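Local structure of regulatory protein PcrH (Pseudomonas aeruginosa, 2XCB) at residues F26-Y29 with D35-Q38; K39-L44 with G59-S64. The protein binds the chaperone-binding region of PopD and probably serves as the chaperone that keeps this translocator ready for type III secretion. All blocks are in the same frame, centred on the assembly; numbering follows the deposited sequence.

Contact 1: F26-Y29 with D35-Q38; sequences FNQY and DDAQ
D36 OD2 faces the amide of Q28 across the contact, yet its bonding is directed elsewhere: T17 OG1 and S14 N of the second subunit both hydrogen-bond to this one oxygen. Q28 NE2 lies 4.2 Å from D36 OD2, too far for a bond between the two. Instead NE2 makes a weak hydrogen bond to the same T17 hydroxyl of the second subunit, which links the two side chains indirectly. The amide and carboxylate planes are tilted by just 25°, but the side chains meet at a slant, so the shared orientation does not amount to a pairing. The glutamine reaches this position by a bend at chi2 (-51°), which folds the amide back beside its own helix with nitrogen leading toward the aspartate.

Beside this polar end the packing is through carbon and main chain, at ordinary van der Waals distances. A37 presents its methyl to the opposing helix, where CB sits 3.7 Å from Y29 N, against main chain. The same methyl meets Q28 CB at 4.0 Å and Y29 CB at 4.2 Å. The small side chain matches the short backbone approach, 5.3 Å between the CA atoms of Q28 and A37. Y29 contributes little beyond CB and main chain: with CG anti to the backbone N (chi1 -176°), its ring leaves the interface. The ring meets W34 at an inclined angle, and OH hydrogen-bonds to the backbone of the bound PopD peptide.

The buried contact closes the antiparallel hairpin of helices 15-30 and 34-47 next to their short connection, small-residue packing consistent with the tetratricopeptide-like array expected of this chaperone family. Helix 52-64 packs against it through A60 on Y29, while the second subunit covers Q28 and D36.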
loop_
_atom_site.group_PDB
_atom_site.type_symbol
_atom_site.label_atom_id
_atom_site.label_comp_id
_atom_site.label_asym_id
_atom_site.label_seq_id
_atom_site.Cartn_x
_atom_site.Cartn_y
_atom_site.Cartn_z
ATOM N N PHE A 26 1.706 -0.840 -9.263
ATOM C CA PHE A 26 1.841 -0.717 -10.702
ATOM C C PHE A 26 2.310 0.701 -11.094
ATOM O O PHE A 26 3.111 0.880 -12.039
ATOM C CB PHE A 26 0.482 -1.009 -11.331
ATOM C CG PHE A 26 0.402 -0.734 -12.829
ATOM C CD1 PHE A 26 0.618 -1.761 -13.750
ATOM C CD2 PHE A 26 0.047 0.516 -13.315
ATOM C CE1 PHE A 26 0.520 -1.535 -15.149
ATOM C CE2 PHE A 26 -0.076 0.751 -14.701
ATOM C CZ PHE A 26 0.162 -0.277 -15.616
ATOM N N ASN A 27 1.744 1.715 -10.430
ATOM C CA ASN A 27 2.046 3.093 -10.809
ATOM C C ASN A 27 3.470 3.475 -10.465
ATOM O O ASN A 27 4.162 4.091 -11.293
ATOM C CB ASN A 27 0.990 4.098 -10.272
ATOM C CG ASN A 27 -0.342 3.976 -10.994
ATOM O OD1 ASN A 27 -0.410 3.575 -12.155
ATOM N ND2 ASN A 27 -1.416 4.275 -10.289
ATOM N N GLN A 28 3.922 3.050 -9.298
ATOM C CA GLN A 28 5.315 3.238 -8.912
ATOM C C GLN A 28 6.280 2.533 -9.894
ATOM O O GLN A 28 7.335 3.107 -10.283
ATOM C CB GLN A 28 5.553 2.806 -7.471
ATOM C CG GLN A 28 4.729 3.625 -6.462
ATOM C CD GLN A 28 4.882 5.129 -6.660
ATOM O OE1 GLN A 28 4.198 5.747 -7.467
ATOM N NE2 GLN A 28 5.774 5.715 -5.911
ATOM N N TYR A 29 5.891 1.318 -10.317
ATOM C CA TYR A 29 6.618 0.617 -11.381
ATOM C C TYR A 29 6.702 1.418 -12.674
ATOM O O TYR A 29 7.801 1.568 -13.201
ATOM C CB TYR A 29 6.025 -0.787 -11.653
ATOM C CG TYR A 29 6.827 -1.562 -12.681
ATOM C CD1 TYR A 29 8.051 -2.167 -12.341
ATOM C CD2 TYR A 29 6.394 -1.655 -13.986
ATOM C CE1 TYR A 29 8.806 -2.854 -13.324
ATOM C CE2 TYR A 29 7.108 -2.343 -14.944
ATOM C CZ TYR A 29 8.287 -2.969 -14.604
ATOM O OH TYR A 29 9.005 -3.593 -15.596
ATOM N N ASP A 35 12.299 0.374 -6.133
ATOM C CA ASP A 35 12.417 -0.063 -4.736
ATOM C C ASP A 35 11.097 -0.010 -3.982
ATOM O O ASP A 35 10.800 -0.867 -3.157
ATOM C CB ASP A 35 13.440 0.810 -4.003
ATOM C CG ASP A 35 14.739 0.092 -3.862
ATOM O OD1 ASP A 35 14.740 -0.934 -3.094
ATOM O OD2 ASP A 35 15.715 0.503 -4.558
ATOM N N ASP A 36 10.345 1.037 -4.266
ATOM C CA ASP A 36 9.060 1.231 -3.642
ATOM C C ASP A 36 8.057 0.247 -4.212
ATOM O O ASP A 36 7.257 -0.316 -3.476
ATOM C CB ASP A 36 8.554 2.627 -3.928
ATOM C CG ASP A 36 9.114 3.669 -2.933
ATOM O OD1 ASP A 36 9.996 3.416 -2.045
ATOM O OD2 ASP A 36 8.584 4.735 -3.018
ATOM N N ALA A 37 8.093 0.074 -5.529
ATOM C CA ALA A 37 7.192 -0.870 -6.183
ATOM C C ALA A 37 7.493 -2.287 -5.656
ATOM O O ALA A 37 6.593 -3.057 -5.328
ATOM C CB ALA A 37 7.339 -0.782 -7.671
ATOM N N GLN A 38 8.769 -2.612 -5.534
ATOM C CA GLN A 38 9.100 -3.953 -5.001
ATOM C C GLN A 38 8.452 -4.220 -3.632
ATOM O O GLN A 38 8.001 -5.324 -3.337
ATOM C CB GLN A 38 10.606 -4.097 -4.822
ATOM C CG GLN A 38 10.984 -5.565 -4.495
ATOM C CD GLN A 38 12.459 -5.743 -4.202
ATOM O OE1 GLN A 38 12.941 -6.873 -4.002
ATOM N NE2 GLN A 38 13.162 -4.635 -4.076
#

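Contact 2: K39-L44 with G59-S64; sequences KIFQAL and GACRQS
A cysteine sulfur approaches the edge of a phenylalanine ring: C61 SG lies 82° off the normal of the F41 ring, practically in its plane. This sulfur-aromatic contact joins two antiparallel neighbouring helices, 34-47 and 52-64, in the tetratricopeptide-like helical array expected of this chaperone family. The sulfur touches the rim carbons on one side of the ring, with F41 CD2 at 3.7 Å from C61 SG and F41 CE2 at 3.9 Å. SG is 4.9 Å from the ring centroid, consistent with an approach at the edge. Both side chains point into the interface from backbones well apart, the CA atoms of F41 and C61 being 8.6 Å from each other. F41 also packs on L58 and on an apolar side chain of the bound PopD peptide.

Farther round the helices the contact turns polar. Q42 bends at chi2 (77°), carrying its amide toward R62, whose chain runs extended from CG to NE. R62 is also held elsewhere in the chain, by Q38 OE1 at NE and by Q70 O at NH1. The amide and guanidinium planes are inclined by 28°, with OE1 reaching NH2 at a slant. Q42 OE1 and R62 NH2 are 3.3 Å apart, but the angle is too poor for a direct hydrogen bond. A water bridges them, donating to Q42 OE1 at 2.6 Å and accepting from R62 NH2 at 3.0 Å.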
loop_
_atom_site.group_PDB
_atom_site.type_symbol
_atom_site.label_atom_id
_atom_site.label_comp_id
_atom_site.label_asym_id
_atom_site.label_seq_id
_atom_site.Cartn_x
_atom_site.Cartn_y
_atom_site.Cartn_z
ATOM N N LYS A 39 8.524 -3.232 -2.761
ATOM C CA LYS A 39 7.968 -3.361 -1.434
ATOM C C LYS A 39 6.459 -3.507 -1.472
ATOM O O LYS A 39 5.891 -4.276 -0.716
ATOM C CB LYS A 39 8.334 -2.114 -0.575
ATOM C CG LYS A 39 9.833 -2.024 -0.294
ATOM C CD LYS A 39 10.264 -0.737 0.239
ATOM C CE LYS A 39 11.698 -0.960 0.794
ATOM N NZ LYS A 39 12.274 0.366 1.113
ATOM N N ILE A 40 5.786 -2.726 -2.286
ATOM C CA ILE A 40 4.340 -2.925 -2.419
ATOM C C ILE A 40 3.983 -4.351 -2.944
ATOM O O ILE A 40 3.117 -5.064 -2.393
ATOM C CB ILE A 40 3.792 -1.803 -3.303
ATOM C CG1 ILE A 40 4.057 -0.477 -2.573
ATOM C CG2 ILE A 40 2.301 -2.039 -3.643
ATOM C CD1 ILE A 40 3.088 -0.268 -1.383
ATOM N N PHE A 41 4.741 -4.829 -3.961
ATOM C CA PHE A 41 4.426 -6.158 -4.491
ATOM C C PHE A 41 4.774 -7.271 -3.505
ATOM O O PHE A 41 4.033 -8.258 -3.436
ATOM C CB PHE A 41 5.093 -6.395 -5.871
ATOM C CG PHE A 41 4.510 -5.567 -6.941
ATOM C CD1 PHE A 41 3.179 -5.655 -7.245
ATOM C CD2 PHE A 41 5.316 -4.712 -7.683
ATOM C CE1 PHE A 41 2.641 -4.850 -8.279
ATOM C CE2 PHE A 41 4.802 -3.960 -8.674
ATOM C CZ PHE A 41 3.486 -3.996 -8.955
ATOM N N GLN A 42 5.879 -7.103 -2.775
ATOM C CA GLN A 42 6.254 -8.035 -1.782
ATOM C C GLN A 42 5.125 -8.082 -0.757
ATOM O O GLN A 42 4.740 -9.171 -0.322
ATOM C CB GLN A 42 7.608 -7.629 -1.181
ATOM C CG GLN A 42 8.015 -8.286 0.124
ATOM C CD GLN A 42 8.529 -9.718 -0.008
ATOM O OE1 GLN A 42 9.061 -10.115 -1.037
ATOM N NE2 GLN A 42 8.379 -10.489 1.056
ATOM N N ALA A 43 4.523 -6.916 -0.438
ATOM C CA ALA A 43 3.422 -6.936 0.560
ATOM C C ALA A 43 2.275 -7.756 0.002
ATOM O O ALA A 43 1.733 -8.592 0.705
ATOM C CB ALA A 43 2.936 -5.474 0.918
ATOM N N LEU A 44 1.848 -7.431 -1.239
ATOM C CA LEU A 44 0.751 -8.114 -1.851
ATOM C C LEU A 44 0.931 -9.647 -2.017
ATOM O O LEU A 44 -0.014 -10.378 -1.711
ATOM C CB LEU A 44 0.400 -7.485 -3.173
ATOM C CG LEU A 44 -0.199 -6.083 -3.095
ATOM C CD1 LEU A 44 0.088 -5.463 -4.394
ATOM C CD2 LEU A 44 -1.750 -6.112 -2.797
ATOM N N GLY A 59 8.650 -9.818 -9.462
ATOM C CA GLY A 59 9.754 -10.199 -10.450
ATOM C C GLY A 59 10.267 -9.064 -11.289
ATOM O O GLY A 59 11.448 -8.875 -11.369
ATOM N N ALA A 60 9.366 -8.271 -11.894
ATOM C CA ALA A 60 9.739 -7.215 -12.780
ATOM C C ALA A 60 10.562 -6.152 -12.021
ATOM O O ALA A 60 11.557 -5.599 -12.554
ATOM C CB ALA A 60 8.466 -6.627 -13.368
ATOM N N CYS A 61 10.172 -5.866 -10.757
ATOM C CA CYS A 61 10.905 -4.895 -9.948
ATOM C C CYS A 61 12.309 -5.315 -9.651
ATOM O O CYS A 61 13.215 -4.523 -9.789
ATOM C CB CYS A 61 10.194 -4.612 -8.596
ATOM S SG CYS A 61 8.715 -3.771 -8.818
ATOM N N ARG A 62 12.467 -6.569 -9.265
ATOM C CA ARG A 62 13.766 -7.110 -8.963
ATOM C C ARG A 62 14.678 -7.190 -10.229
ATOM O O ARG A 62 15.876 -6.862 -10.196
ATOM C CB ARG A 62 13.571 -8.481 -8.351
ATOM C CG ARG A 62 13.058 -8.381 -6.908
ATOM C CD ARG A 62 12.543 -9.705 -6.420
ATOM N NE ARG A 62 12.297 -9.651 -4.981
ATOM C CZ ARG A 62 12.035 -10.695 -4.191
ATOM N NH1 ARG A 62 11.881 -11.945 -4.666
ATOM N NH2 ARG A 62 11.789 -10.449 -2.896
ATOM N N GLN A 63 14.076 -7.602 -11.334
ATOM C CA GLN A 63 14.780 -7.566 -12.618
ATOM C C GLN A 63 15.354 -6.178 -12.910
ATOM O O GLN A 63 16.531 -6.069 -13.241
ATOM C CB GLN A 63 13.883 -8.017 -13.785
ATOM C CG GLN A 63 14.729 -8.404 -15.045
ATOM C CD GLN A 63 13.869 -8.918 -16.210
ATOM O OE1 GLN A 63 12.792 -9.418 -16.010
ATOM N NE2 GLN A 63 14.388 -8.794 -17.437
ATOM N N SER A 64 14.532 -5.127 -12.766
ATOM C CA SER A 64 14.940 -3.763 -13.086
ATOM C C SER A 64 16.031 -3.236 -12.165
ATOM O O SER A 64 16.761 -2.320 -12.544
ATOM C CB SER A 64 13.749 -2.843 -13.042
ATOM O OG SER A 64 13.034 -2.940 -14.238
HETATM O O HOH W 1 10.815 -8.187 -1.267
#

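In the fold
Contacts 1 and 2 follow one another along helix 34-47, their centres about 7 Å apart, and are stitched together directly. At the junction Q38 OE1, from 35-38, lies 3.0 Å from R62 NE. The sulfur C61 SG packs 3.5 Å from A37 CB, so the residue that meets the ring in contact 2 also backs the methyl of contact 1. From helix 15-30, F26 N packs 3.6 Å from F41 CZ. Y29 of contact 1 and F41 of contact 2 also touch the PopD peptide, as do F26, A60 and Q63 of the same segments. Both contacts touch the second subunit as well, so helices 15-30 and 34-47 carry residues facing both the peptide and that subunit.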